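Side-chain contacts in alpha-Amylase (Thermotoga maritima, PDB 2B5D), which belongs to glycosyl hydrolase family 57 and joins a mainly parallel-stranded alpha/beta domain to a helical C-terminal region of the branching-enzyme type: residues 16-21 / 474-479; 427-432 / 490-495; 445-450 / 503-508; 457-462 / 479-484. One frame throughout, in Å; residues are numbered along the deposited sequence.

Contact 1. Residues 16-21 / 474-479; sequences VHHPEY and VQYAEN
His-18 and Tyr-476 meet through one hydrogen bond: NE2 of the imidazole lies 3.3 Å from the phenol OH at an angle of 166°, long but nearly straight. Either atom could be the donor. The side chains approach from opposite directions, and OH sits in the plane of the imidazole at its edge; NE2 in turn lies near the phenol plane. Tyr-476 reaches this far because its CG stands anti to the backbone N (chi1 172°), while the nearest CA atoms, those of Val-16 and Tyr-476, remain 11.0 Å apart.

Val-16 adds van der Waals packing. Its CG2 and CG1 lie 3.5 and 3.8 Å from Tyr-476 OH, both methyls against the hydroxyl; the apolar pair is Val-16 CG2 with Tyr-476 CE2, at 4.4 Å.

Phe-24 stacks on the His-18 ring, and Glu-27 accepts a bond from His-18 N. The contact ties the loop between strand 3-11 and helix 27-47 to the early turns of helix 473-496.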
loop_
_atom_site.group_PDB
_atom_site.type_symbol
_atom_site.label_atom_id
_atom_site.label_comp_id
_atom_site.label_asym_id
_atom_site.label_seq_id
_atom_site.Cartn_x
_atom_site.Cartn_y
_atom_site.Cartn_z
ATOM N N VAL A 16 -14.911 -15.589 11.817
ATOM C CA VAL A 16 -14.440 -14.236 12.020
ATOM C C VAL A 16 -14.968 -13.846 13.372
ATOM O O VAL A 16 -16.175 -13.582 13.561
ATOM C CB VAL A 16 -14.959 -13.277 10.940
ATOM C CG1 VAL A 16 -14.810 -11.823 11.424
ATOM C CG2 VAL A 16 -14.192 -13.502 9.610
ATOM N N HIS A 17 -14.078 -13.885 14.346
ATOM C CA HIS A 17 -14.493 -13.530 15.679
ATOM C C HIS A 17 -13.478 -12.564 16.261
ATOM O O HIS A 17 -12.319 -12.906 16.493
ATOM C CB HIS A 17 -14.705 -14.783 16.507
ATOM C CG HIS A 17 -15.207 -14.535 17.896
ATOM N ND1 HIS A 17 -14.536 -14.990 19.014
ATOM C CD2 HIS A 17 -16.322 -13.919 18.348
ATOM C CE1 HIS A 17 -15.223 -14.663 20.095
ATOM N NE2 HIS A 17 -16.308 -14.006 19.718
ATOM N N HIS A 18 -13.937 -11.324 16.428
ATOM C CA HIS A 18 -13.129 -10.230 16.980
ATOM C C HIS A 18 -13.752 -9.632 18.248
ATOM O O HIS A 18 -14.328 -8.524 18.221
ATOM C CB HIS A 18 -12.902 -9.180 15.916
ATOM C CG HIS A 18 -12.024 -9.663 14.813
ATOM N ND1 HIS A 18 -10.674 -9.876 14.981
ATOM C CD2 HIS A 18 -12.306 -10.023 13.542
ATOM C CE1 HIS A 18 -10.155 -10.316 13.848
ATOM N NE2 HIS A 18 -11.125 -10.412 12.958
ATOM N N PRO A 19 -13.646 -10.375 19.371
ATOM C CA PRO A 19 -14.252 -9.847 20.590
ATOM C C PRO A 19 -13.471 -8.652 21.161
ATOM O O PRO A 19 -13.974 -7.988 22.046
ATOM C CB PRO A 19 -14.233 -11.039 21.539
ATOM C CG PRO A 19 -13.149 -11.900 21.065
ATOM C CD PRO A 19 -13.007 -11.685 19.591
ATOM N N GLU A 20 -12.271 -8.387 20.640
ATOM C CA GLU A 20 -11.499 -7.202 21.047
ATOM C C GLU A 20 -12.092 -5.853 20.586
ATOM O O GLU A 20 -11.678 -4.816 21.099
ATOM C CB GLU A 20 -9.980 -7.322 20.787
ATOM C CG GLU A 20 -9.492 -7.779 19.427
ATOM C CD GLU A 20 -9.651 -9.277 19.188
ATOM O OE1 GLU A 20 -10.791 -9.688 18.924
ATOM O OE2 GLU A 20 -8.653 -10.041 19.238
ATOM N N TYR A 21 -13.059 -5.886 19.652
ATOM C CA TYR A 21 -13.804 -4.702 19.178
ATOM C C TYR A 21 -15.324 -4.834 19.326
ATOM O O TYR A 21 -15.857 -5.938 19.478
ATOM C CB TYR A 21 -13.440 -4.354 17.730
ATOM C CG TYR A 21 -11.944 -4.281 17.513
ATOM C CD1 TYR A 21 -11.251 -5.345 16.914
ATOM C CD2 TYR A 21 -11.210 -3.175 17.953
ATOM C CE1 TYR A 21 -9.864 -5.298 16.720
ATOM C CE2 TYR A 21 -9.820 -3.112 17.774
ATOM C CZ TYR A 21 -9.153 -4.171 17.147
ATOM O OH TYR A 21 -7.775 -4.116 16.974
ATOM N N VAL A 474 -7.506 -10.039 -1.488
ATOM C CA VAL A 474 -6.349 -10.781 -0.938
ATOM C C VAL A 474 -5.453 -9.950 -0.024
ATOM O O VAL A 474 -4.332 -9.589 -0.393
ATOM N N GLN A 475 -5.949 -9.668 1.180
ATOM C CA GLN A 475 -5.422 -8.589 2.007
ATOM C C GLN A 475 -5.798 -8.822 3.448
ATOM O O GLN A 475 -4.923 -9.090 4.268
ATOM N N TYR A 476 -7.090 -8.724 3.771
ATOM C CA TYR A 476 -7.584 -9.232 5.061
ATOM C C TYR A 476 -7.320 -10.748 5.145
ATOM O O TYR A 476 -7.139 -11.290 6.245
ATOM C CB TYR A 476 -9.081 -8.926 5.275
ATOM C CG TYR A 476 -9.686 -9.602 6.504
ATOM C CD1 TYR A 476 -9.533 -9.053 7.786
ATOM C CD2 TYR A 476 -10.399 -10.803 6.388
ATOM C CE1 TYR A 476 -10.085 -9.682 8.926
ATOM C CE2 TYR A 476 -10.960 -11.437 7.519
ATOM C CZ TYR A 476 -10.797 -10.870 8.777
ATOM O OH TYR A 476 -11.335 -11.504 9.876
ATOM N N ALA A 477 -7.261 -11.390 3.970
ATOM C CA ALA A 477 -7.159 -12.842 3.822
ATOM C C ALA A 477 -5.768 -13.400 4.166
ATOM O O ALA A 477 -5.635 -14.259 5.044
ATOM C CB ALA A 477 -7.576 -13.258 2.408
ATOM N N GLU A 478 -4.733 -12.920 3.474
ATOM C CA GLU A 478 -3.386 -13.407 3.730
ATOM C C GLU A 478 -2.892 -12.864 5.058
ATOM O O GLU A 478 -2.035 -13.461 5.704
ATOM C CB GLU A 478 -2.439 -13.096 2.570
ATOM C CG GLU A 478 -2.440 -14.215 1.520
ATOM C CD GLU A 478 -1.378 -14.033 0.424
ATOM O OE1 GLU A 478 -1.751 -14.023 -0.789
ATOM O OE2 GLU A 478 -0.171 -13.906 0.777
ATOM N N ASN A 479 -3.476 -11.746 5.467
ATOM C CA ASN A 479 -3.332 -11.263 6.825
ATOM C C ASN A 479 -3.931 -12.236 7.853
ATOM O O ASN A 479 -3.289 -12.520 8.849
ATOM C CB ASN A 479 -3.923 -9.857 6.967
ATOM C CG ASN A 479 -3.008 -8.751 6.360
ATOM O OD1 ASN A 479 -2.067 -9.029 5.585
ATOM N ND2 ASN A 479 -3.302 -7.488 6.711
#

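Contact 2. Residues 427-432 / 490-495; sequences IERMID and NLYDQL
Arg-429 lays its side chain across one face of the Tyr-492 ring, and this single pair carries the contact between helices 418-436 and 473-496. The CA atoms of Arg-429 and Tyr-492, the nearest pair across the segments, are 8.5 Å apart. Along the arginine, CG touches first, 3.4 Å from Tyr-492 CE1. Bends at chi2 and chi3 then fold the chain over the ring, which brings NE above the ring centre and NH1 to 3.6 Å from Tyr-492 CD2. Next in sequence, Met-430 points away from segment 490-495 and rests on Phe-488.

The guanidinium and ring planes differ by 10°, with centres 4.0 Å apart, and Arg-429 CZ stands 24° off the ring normal: a stacked cation-pi pair. Arg-429 NE is buried without a polar partner in the model, and NH2 has a long, weak ion pair with Glu-425. The ring face therefore probably supplies part of the stabilisation of this positive charge.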
loop_
_atom_site.group_PDB
_atom_site.type_symbol
_atom_site.label_atom_id
_atom_site.label_comp_id
_atom_site.label_asym_id
_atom_site.label_seq_id
_atom_site.Cartn_x
_atom_site.Cartn_y
_atom_site.Cartn_z
ATOM N N ILE A 427 1.897 -28.762 10.250
ATOM C CA ILE A 427 1.120 -30.021 10.221
ATOM C C ILE A 427 2.023 -31.097 10.768
ATOM O O ILE A 427 1.596 -31.836 11.647
ATOM C CB ILE A 427 0.610 -30.427 8.758
ATOM C CG1 ILE A 427 -0.370 -29.388 8.190
ATOM C CG2 ILE A 427 -0.076 -31.815 8.736
ATOM C CD1 ILE A 427 -0.471 -29.414 6.705
ATOM N N GLU A 428 3.255 -31.157 10.221
ATOM C CA GLU A 428 4.313 -32.063 10.644
ATOM C C GLU A 428 4.592 -31.932 12.144
ATOM O O GLU A 428 4.676 -32.947 12.841
ATOM C CB GLU A 428 5.617 -31.867 9.824
ATOM C CG GLU A 428 5.515 -32.388 8.376
ATOM C CD GLU A 428 6.877 -32.910 7.773
ATOM O OE1 GLU A 428 6.838 -33.720 6.798
ATOM O OE2 GLU A 428 7.978 -32.507 8.260
ATOM N N ARG A 429 4.696 -30.702 12.649
ATOM C CA ARG A 429 4.933 -30.499 14.075
ATOM C C ARG A 429 3.727 -30.879 14.884
ATOM O O ARG A 429 3.861 -31.435 15.955
ATOM C CB ARG A 429 5.301 -29.039 14.414
ATOM C CG ARG A 429 6.782 -28.771 14.472
ATOM C CD ARG A 429 7.225 -27.791 13.390
ATOM N NE ARG A 429 6.956 -26.390 13.742
ATOM C CZ ARG A 429 7.866 -25.408 13.694
ATOM N NH1 ARG A 429 7.519 -24.168 14.027
ATOM N NH2 ARG A 429 9.117 -25.653 13.295
ATOM N N MET A 430 2.541 -30.520 14.405
ATOM C CA MET A 430 1.295 -30.817 15.143
ATOM C C MET A 430 1.104 -32.322 15.397
ATOM O O MET A 430 0.524 -32.719 16.426
ATOM C CB MET A 430 0.086 -30.282 14.379
ATOM C CG MET A 430 -1.229 -30.431 15.127
ATOM S SD MET A 430 -1.294 -29.275 16.531
ATOM C CE MET A 430 -2.133 -30.170 17.817
ATOM N N ILE A 431 1.589 -33.133 14.448
ATOM C CA ILE A 431 1.391 -34.572 14.457
ATOM C C ILE A 431 2.353 -35.181 15.466
ATOM O O ILE A 431 1.916 -35.900 16.359
ATOM C CB ILE A 431 1.554 -35.218 13.049
ATOM C CG1 ILE A 431 0.355 -34.890 12.149
ATOM C CG2 ILE A 431 1.612 -36.728 13.165
ATOM C CD1 ILE A 431 0.693 -34.909 10.683
ATOM N N ASP A 432 3.649 -34.875 15.314
ATOM C CA ASP A 432 4.678 -35.130 16.334
ATOM C C ASP A 432 4.212 -34.868 17.742
ATOM O O ASP A 432 4.223 -35.754 18.566
ATOM C CB ASP A 432 5.895 -34.268 16.086
ATOM C CG ASP A 432 6.670 -34.712 14.893
ATOM O OD1 ASP A 432 6.174 -35.584 14.168
ATOM O OD2 ASP A 432 7.772 -34.193 14.652
ATOM N N ASN A 490 3.957 -19.153 18.095
ATOM C CA ASN A 490 4.085 -18.691 19.456
ATOM C C ASN A 490 3.793 -19.790 20.435
ATOM O O ASN A 490 4.560 -20.000 21.361
ATOM C CB ASN A 490 3.173 -17.496 19.749
ATOM C CG ASN A 490 3.670 -16.223 19.107
ATOM O OD1 ASN A 490 4.824 -16.128 18.681
ATOM N ND2 ASN A 490 2.782 -15.248 18.990
ATOM N N LEU A 491 2.683 -20.493 20.256
ATOM C CA LEU A 491 2.381 -21.573 21.197
ATOM C C LEU A 491 3.398 -22.704 21.084
ATOM O O LEU A 491 3.775 -23.318 22.079
ATOM C CB LEU A 491 0.972 -22.094 21.012
ATOM C CG LEU A 491 -0.142 -21.087 21.143
ATOM C CD1 LEU A 491 -1.307 -21.543 20.260
ATOM C CD2 LEU A 491 -0.561 -20.931 22.576
ATOM N N TYR A 492 3.843 -22.976 19.869
ATOM C CA TYR A 492 4.785 -24.047 19.642
ATOM C C TYR A 492 6.043 -23.760 20.432
ATOM O O TYR A 492 6.576 -24.656 21.117
ATOM C CB TYR A 492 5.102 -24.183 18.152
ATOM C CG TYR A 492 6.179 -25.179 17.854
ATOM C CD1 TYR A 492 5.909 -26.553 17.885
ATOM C CD2 TYR A 492 7.490 -24.767 17.559
ATOM C CE1 TYR A 492 6.906 -27.493 17.620
ATOM C CE2 TYR A 492 8.500 -25.694 17.303
ATOM C CZ TYR A 492 8.200 -27.063 17.338
ATOM O OH TYR A 492 9.180 -28.010 17.070
ATOM N N ASP A 493 6.515 -22.518 20.326
ATOM C CA ASP A 493 7.704 -22.079 21.031
ATOM C C ASP A 493 7.612 -22.131 22.550
ATOM O O ASP A 493 8.523 -22.603 23.206
ATOM C CB ASP A 493 8.064 -20.687 20.577
ATOM C CG ASP A 493 8.671 -20.701 19.230
ATOM O OD1 ASP A 493 9.021 -21.825 18.765
ATOM O OD2 ASP A 493 8.793 -19.607 18.635
ATOM N N GLN A 494 6.500 -21.677 23.099
ATOM C CA GLN A 494 6.321 -21.771 24.529
ATOM C C GLN A 494 6.328 -23.230 25.011
ATOM O O GLN A 494 6.857 -23.517 26.077
ATOM C CB GLN A 494 5.042 -21.076 24.944
ATOM C CG GLN A 494 5.048 -19.639 24.522
ATOM C CD GLN A 494 3.762 -18.926 24.824
ATOM O OE1 GLN A 494 3.610 -17.762 24.479
ATOM N NE2 GLN A 494 2.828 -19.606 25.476
ATOM N N LEU A 495 5.757 -24.137 24.216
ATOM C CA LEU A 495 5.572 -25.511 24.642
ATOM C C LEU A 495 6.905 -26.202 24.642
ATOM O O LEU A 495 7.307 -26.773 25.642
ATOM C CB LEU A 495 4.592 -26.262 23.733
ATOM C CG LEU A 495 4.139 -27.648 24.225
ATOM C CD1 LEU A 495 3.350 -27.561 25.545
ATOM C CD2 LEU A 495 3.272 -28.261 23.172
#

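Contact 3. Residues 445-450 / 503-508; sequences VERVLN and EMLRYY
Leu-505 is the knob of a knobs-into-holes packing in the C-terminal helical region: it projects from helix 502-511 into a hole formed by Leu-444, Arg-447, Val-448 and Gln-451 of helix 443-458. The segment axes approach to 10.6 Å at an angle of 44°, and the CA atoms of Val-448 and Leu-505 come within 7.0 Å. With CG anti to its backbone N (chi1 172°), Leu-505 sends both methyls to the facing helix. CD1 lies 3.9 Å from the backbone O of Arg-447, whereas CD2 packs 3.7 Å from Val-448 CG2, where the two side chains cross at about a right angle.

Arg-447 has the next largest share of buried surface. Its chain bends at chi3 (62°), so that CD2 of Leu-505 sits over one guanidinium face, displaced toward the rim. The charged end is held outside the two segments by a salt bridge from NH2 to Glu-509.

Arg-506 contributes its aliphatic stem rather than its charge. Its own guanidinium turns back to a salt bridge with Glu-503, while its CG lies at the edge of the Arg-447 guanidinium, in its plane, 3.6 Å from Arg-447 NH2.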
loop_
_atom_site.group_PDB
_atom_site.type_symbol
_atom_site.label_atom_id
_atom_site.label_comp_id
_atom_site.label_asym_id
_atom_site.label_seq_id
_atom_site.Cartn_x
_atom_site.Cartn_y
_atom_site.Cartn_z
ATOM N N VAL A 445 -0.752 -28.250 28.965
ATOM C CA VAL A 445 -0.204 -28.750 27.702
ATOM C C VAL A 445 -1.312 -29.080 26.692
ATOM O O VAL A 445 -1.152 -28.874 25.486
ATOM C CB VAL A 445 0.654 -29.994 27.944
ATOM C CG1 VAL A 445 0.853 -30.778 26.680
ATOM C CG2 VAL A 445 2.011 -29.593 28.510
ATOM N N GLU A 446 -2.431 -29.552 27.225
ATOM C CA GLU A 446 -3.573 -29.976 26.469
ATOM C C GLU A 446 -4.298 -28.771 25.892
ATOM O O GLU A 446 -4.588 -28.745 24.698
ATOM C CB GLU A 446 -4.517 -30.796 27.352
ATOM C CG GLU A 446 -5.360 -31.806 26.558
ATOM C CD GLU A 446 -6.711 -32.122 27.202
ATOM O OE1 GLU A 446 -7.092 -31.417 28.163
ATOM O OE2 GLU A 446 -7.406 -33.050 26.725
ATOM N N ARG A 447 -4.602 -27.792 26.745
ATOM C CA ARG A 447 -5.076 -26.482 26.302
ATOM C C ARG A 447 -4.188 -25.851 25.198
ATOM O O ARG A 447 -4.696 -25.285 24.214
ATOM C CB ARG A 447 -5.238 -25.569 27.490
ATOM C CG ARG A 447 -6.502 -25.856 28.279
ATOM C CD ARG A 447 -6.547 -25.009 29.576
ATOM N NE ARG A 447 -6.577 -23.574 29.288
ATOM C CZ ARG A 447 -6.011 -22.626 30.034
ATOM N NH1 ARG A 447 -5.336 -22.940 31.128
ATOM N NH2 ARG A 447 -6.109 -21.352 29.666
ATOM N N VAL A 448 -2.878 -26.023 25.326
ATOM C CA VAL A 448 -1.945 -25.445 24.372
ATOM C C VAL A 448 -2.024 -26.171 23.032
ATOM O O VAL A 448 -2.054 -25.556 21.946
ATOM C CB VAL A 448 -0.506 -25.456 24.949
ATOM C CG1 VAL A 448 0.570 -25.191 23.904
ATOM C CG2 VAL A 448 -0.398 -24.428 26.123
ATOM N N LEU A 449 -2.046 -27.491 23.111
ATOM C CA LEU A 449 -2.098 -28.315 21.937
ATOM C C LEU A 449 -3.452 -28.157 21.236
ATOM O O LEU A 449 -3.516 -28.072 20.012
ATOM C CB LEU A 449 -1.775 -29.758 22.317
ATOM C CG LEU A 449 -0.269 -30.000 22.492
ATOM C CD1 LEU A 449 0.012 -31.419 23.018
ATOM C CD2 LEU A 449 0.559 -29.741 21.227
ATOM N N ASN A 450 -4.520 -28.063 22.018
ATOM C CA ASN A 450 -5.838 -27.797 21.482
ATOM C C ASN A 450 -5.953 -26.453 20.725
ATOM O O ASN A 450 -6.668 -26.360 19.730
ATOM C CB ASN A 450 -6.867 -27.808 22.607
ATOM C CG ASN A 450 -7.244 -29.205 23.076
ATOM O OD1 ASN A 450 -8.055 -29.340 23.998
ATOM N ND2 ASN A 450 -6.677 -30.234 22.463
ATOM N N GLU A 503 -1.332 -16.213 29.968
ATOM C CA GLU A 503 -2.170 -15.055 29.668
ATOM C C GLU A 503 -2.367 -14.885 28.162
ATOM O O GLU A 503 -3.466 -14.542 27.712
ATOM C CB GLU A 503 -1.559 -13.785 30.278
ATOM C CG GLU A 503 -1.663 -13.721 31.797
ATOM C CD GLU A 503 -1.650 -12.281 32.305
ATOM O OE1 GLU A 503 -2.767 -11.723 32.513
ATOM O OE2 GLU A 503 -0.529 -11.715 32.464
ATOM N N MET A 504 -1.282 -15.087 27.411
ATOM C CA MET A 504 -1.327 -15.138 25.968
ATOM C C MET A 504 -2.233 -16.298 25.505
ATOM O O MET A 504 -3.104 -16.097 24.679
ATOM C CB MET A 504 0.080 -15.316 25.378
ATOM C CG MET A 504 0.092 -15.144 23.856
ATOM S SD MET A 504 1.574 -15.820 23.054
ATOM C CE MET A 504 2.787 -14.574 23.506
ATOM N N LEU A 505 -2.033 -17.493 26.057
ATOM C CA LEU A 505 -2.877 -18.654 25.744
ATOM C C LEU A 505 -4.351 -18.366 25.970
ATOM O O LEU A 505 -5.184 -18.707 25.140
ATOM C CB LEU A 505 -2.456 -19.902 26.530
ATOM C CG LEU A 505 -3.388 -21.137 26.415
ATOM C CD1 LEU A 505 -3.422 -21.735 24.994
ATOM C CD2 LEU A 505 -2.965 -22.179 27.433
ATOM N N ARG A 506 -4.679 -17.712 27.069
ATOM C CA ARG A 506 -6.069 -17.360 27.331
ATOM C C ARG A 506 -6.557 -16.312 26.343
ATOM O O ARG A 506 -7.761 -16.176 26.101
ATOM C CB ARG A 506 -6.209 -16.771 28.728
ATOM C CG ARG A 506 -6.086 -17.745 29.851
ATOM C CD ARG A 506 -6.906 -17.221 31.043
ATOM N NE ARG A 506 -6.390 -15.941 31.517
ATOM C CZ ARG A 506 -5.314 -15.794 32.292
ATOM N NH1 ARG A 506 -4.931 -14.564 32.652
ATOM N NH2 ARG A 506 -4.612 -16.863 32.703
ATOM N N TYR A 507 -5.626 -15.523 25.819
ATOM C CA TYR A 507 -6.024 -14.475 24.895
ATOM C C TYR A 507 -6.475 -15.217 23.627
ATOM O O TYR A 507 -7.629 -15.110 23.225
ATOM C CB TYR A 507 -4.906 -13.440 24.649
ATOM C CG TYR A 507 -5.185 -12.633 23.410
ATOM C CD1 TYR A 507 -6.366 -11.908 23.303
ATOM C CD2 TYR A 507 -4.298 -12.632 22.326
ATOM C CE1 TYR A 507 -6.694 -11.212 22.144
ATOM C CE2 TYR A 507 -4.613 -11.932 21.159
ATOM C CZ TYR A 507 -5.811 -11.228 21.078
ATOM O OH TYR A 507 -6.145 -10.509 19.959
ATOM N N TYR A 508 -5.573 -16.011 23.059
ATOM C CA TYR A 508 -5.872 -16.939 21.964
ATOM C C TYR A 508 -7.134 -17.807 22.132
ATOM O O TYR A 508 -7.948 -17.916 21.200
ATOM C CB TYR A 508 -4.673 -17.856 21.744
ATOM C CG TYR A 508 -3.433 -17.159 21.247
ATOM C CD1 TYR A 508 -2.271 -17.872 21.082
ATOM C CD2 TYR A 508 -3.417 -15.787 20.958
ATOM C CE1 TYR A 508 -1.121 -17.296 20.610
ATOM C CE2 TYR A 508 -2.235 -15.156 20.483
ATOM C CZ TYR A 508 -1.083 -15.934 20.327
ATOM O OH TYR A 508 0.124 -15.415 19.861
#

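Contact 4. Residues 457-462 / 479-484; sequences FLAQSS and NRTKLH
Leu-458 covers the His-484 ring from one side in a CH-pi contact, part of the helical C-terminal region where the C-terminal part of helix 443-458 runs into a type I beta turn, Leu-458 to Ser-461, alongside helix 473-496. Leu-458 CB stands 3.7 Å from the ring centroid and only 6° off the ring normal, almost directly above its centre. CG and the CD2 branch of Leu-458 continue along the same face. His-484 holds its ring there with CG anti to its carbonyl carbon (chi1 -63°), and its CB is left facing Ala-459.

Ala-459 packs beside this pair. Its CB lies 3.9 Å from His-484 CB, and its CA is 4.7 Å from that of Thr-481, a close backbone approach consistent with the small side chain of Ala-459. Leu-423 of helix 418-436 also packs on Ala-459, and Trp-464 packs on both Arg-480 and Thr-481.

Beyond the beta turn Ser-462 is hydrogen-bonded to His-146, linking the region to the alpha/beta domain. Thr-481 meets the turn with its methyl: CG2, anti to the backbone N of Thr-481, lies 3.7 Å from Ala-459 O.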
loop_
_atom_site.group_PDB
_atom_site.type_symbol
_atom_site.label_atom_id
_atom_site.label_comp_id
_atom_site.label_asym_id
_atom_site.label_seq_id
_atom_site.Cartn_x
_atom_site.Cartn_y
_atom_site.Cartn_z
ATOM N N PHE A 457 -6.103 -25.025 11.866
ATOM C CA PHE A 457 -7.286 -25.246 11.092
ATOM C C PHE A 457 -7.712 -23.873 10.523
ATOM O O PHE A 457 -8.132 -23.745 9.388
ATOM C CB PHE A 457 -8.415 -25.797 11.990
ATOM C CG PHE A 457 -8.480 -27.329 12.088
ATOM C CD1 PHE A 457 -9.472 -27.931 12.858
ATOM C CD2 PHE A 457 -7.548 -28.155 11.454
ATOM C CE1 PHE A 457 -9.561 -29.333 12.985
ATOM C CE2 PHE A 457 -7.648 -29.562 11.564
ATOM C CZ PHE A 457 -8.634 -30.140 12.310
ATOM N N LEU A 458 -7.693 -22.877 11.391
ATOM C CA LEU A 458 -8.046 -21.503 11.042
ATOM C C LEU A 458 -7.151 -21.004 9.903
ATOM O O LEU A 458 -7.653 -20.474 8.936
ATOM C CB LEU A 458 -7.965 -20.652 12.291
ATOM C CG LEU A 458 -9.224 -20.108 12.990
ATOM C CD1 LEU A 458 -10.578 -20.572 12.568
ATOM C CD2 LEU A 458 -9.082 -19.955 14.554
ATOM N N ALA A 459 -5.852 -21.247 9.975
ATOM C CA ALA A 459 -4.969 -20.986 8.826
ATOM C C ALA A 459 -5.241 -21.758 7.520
ATOM O O ALA A 459 -4.634 -21.402 6.473
ATOM C CB ALA A 459 -3.493 -21.221 9.227
ATOM N N GLN A 460 -6.030 -22.856 7.598
ATOM C CA GLN A 460 -6.361 -23.702 6.444
ATOM C C GLN A 460 -7.599 -23.245 5.676
ATOM O O GLN A 460 -7.772 -23.658 4.531
ATOM C CB GLN A 460 -6.568 -25.185 6.864
ATOM C CG GLN A 460 -5.280 -25.929 7.211
ATOM C CD GLN A 460 -5.522 -27.366 7.702
ATOM O OE1 GLN A 460 -6.381 -27.636 8.559
ATOM N NE2 GLN A 460 -4.809 -28.294 7.108
ATOM N N SER A 461 -8.484 -22.469 6.315
ATOM C CA SER A 461 -9.652 -21.918 5.639
ATOM C C SER A 461 -9.365 -21.566 4.175
ATOM O O SER A 461 -8.413 -20.822 3.886
ATOM C CB SER A 461 -10.152 -20.677 6.359
ATOM O OG SER A 461 -10.398 -20.953 7.727
ATOM N N SER A 462 -10.182 -22.126 3.268
ATOM C CA SER A 462 -10.005 -21.940 1.814
ATOM C C SER A 462 -10.330 -20.487 1.436
ATOM O O SER A 462 -9.692 -19.884 0.552
ATOM C CB SER A 462 -10.897 -22.889 1.011
ATOM O OG SER A 462 -12.242 -22.569 1.311
ATOM N N ASN A 479 -3.476 -11.746 5.467
ATOM C CA ASN A 479 -3.332 -11.263 6.825
ATOM C C ASN A 479 -3.931 -12.236 7.853
ATOM O O ASN A 479 -3.289 -12.520 8.849
ATOM C CB ASN A 479 -3.923 -9.857 6.967
ATOM C CG ASN A 479 -3.008 -8.751 6.360
ATOM O OD1 ASN A 479 -2.067 -9.029 5.585
ATOM N ND2 ASN A 479 -3.302 -7.488 6.711
ATOM N N ARG A 480 -5.153 -12.728 7.608
ATOM C CA ARG A 480 -5.736 -13.830 8.391
ATOM C C ARG A 480 -4.830 -15.043 8.505
ATOM O O ARG A 480 -4.575 -15.515 9.599
ATOM C CB ARG A 480 -7.076 -14.284 7.832
ATOM C CG ARG A 480 -8.220 -13.480 8.349
ATOM C CD ARG A 480 -8.206 -13.452 9.850
ATOM N NE ARG A 480 -9.049 -14.522 10.379
ATOM C CZ ARG A 480 -9.461 -14.609 11.648
ATOM N NH1 ARG A 480 -9.092 -13.682 12.551
ATOM N NH2 ARG A 480 -10.233 -15.639 12.015
ATOM N N THR A 481 -4.346 -15.531 7.374
ATOM C CA THR A 481 -3.576 -16.758 7.368
ATOM C C THR A 481 -2.341 -16.615 8.243
ATOM O O THR A 481 -2.188 -17.355 9.200
ATOM C CB THR A 481 -3.233 -17.233 5.932
ATOM O OG1 THR A 481 -4.453 -17.545 5.245
ATOM C CG2 THR A 481 -2.373 -18.513 5.961
ATOM N N LYS A 482 -1.500 -15.637 7.926
ATOM C CA LYS A 482 -0.295 -15.290 8.700
ATOM C C LYS A 482 -0.561 -15.006 10.177
ATOM O O LYS A 482 0.212 -15.420 11.042
ATOM C CB LYS A 482 0.427 -14.105 8.049
ATOM C CG LYS A 482 0.801 -14.403 6.575
ATOM C CD LYS A 482 1.612 -13.272 5.937
ATOM C CE LYS A 482 2.088 -13.658 4.515
ATOM N NZ LYS A 482 2.977 -12.582 3.879
ATOM N N LEU A 483 -1.657 -14.347 10.484
ATOM C CA LEU A 483 -2.028 -14.171 11.879
ATOM C C LEU A 483 -2.144 -15.544 12.627
ATOM O O LEU A 483 -1.537 -15.749 13.669
ATOM C CB LEU A 483 -3.317 -13.369 11.957
ATOM C CG LEU A 483 -3.956 -13.122 13.322
ATOM C CD1 LEU A 483 -2.982 -12.346 14.197
ATOM C CD2 LEU A 483 -5.193 -12.331 13.096
ATOM N N HIS A 484 -2.895 -16.489 12.065
ATOM C CA HIS A 484 -2.980 -17.831 12.633
ATOM C C HIS A 484 -1.682 -18.623 12.561
ATOM O O HIS A 484 -1.383 -19.364 13.484
ATOM C CB HIS A 484 -4.178 -18.567 12.020
ATOM C CG HIS A 484 -5.471 -17.902 12.344
ATOM N ND1 HIS A 484 -6.273 -17.315 11.385
ATOM C CD2 HIS A 484 -6.052 -17.635 13.529
ATOM C CE1 HIS A 484 -7.333 -16.771 11.966
ATOM N NE2 HIS A 484 -7.226 -16.959 13.270
#

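How the contacts relate
Helix 473-496 supplies a segment to contacts 1, 4 and 2, in that order along its length. Contacts 1 and 4 share Asn-479, have centres about 9 Å apart, and touch where His-18 CE1 lies 3.8 Å from Arg-480 NH1. Contacts 2 and 3, centres about 12 Å apart, are joined by a probable hydrogen bond of 2.8 Å from Asn-490 ND2 to Tyr-508 OH, and by Leu-495 packing on Leu-449. Although contacts 1 and 3 have centres about 20 Å apart, Glu-20 OE2 reaches Tyr-507 OH at 2.7 Å, a probable hydrogen bond. All four reach the second subunit, contact 4 through Leu-483 alone; Tyr-507 of that subunit stacks on Tyr-507 here.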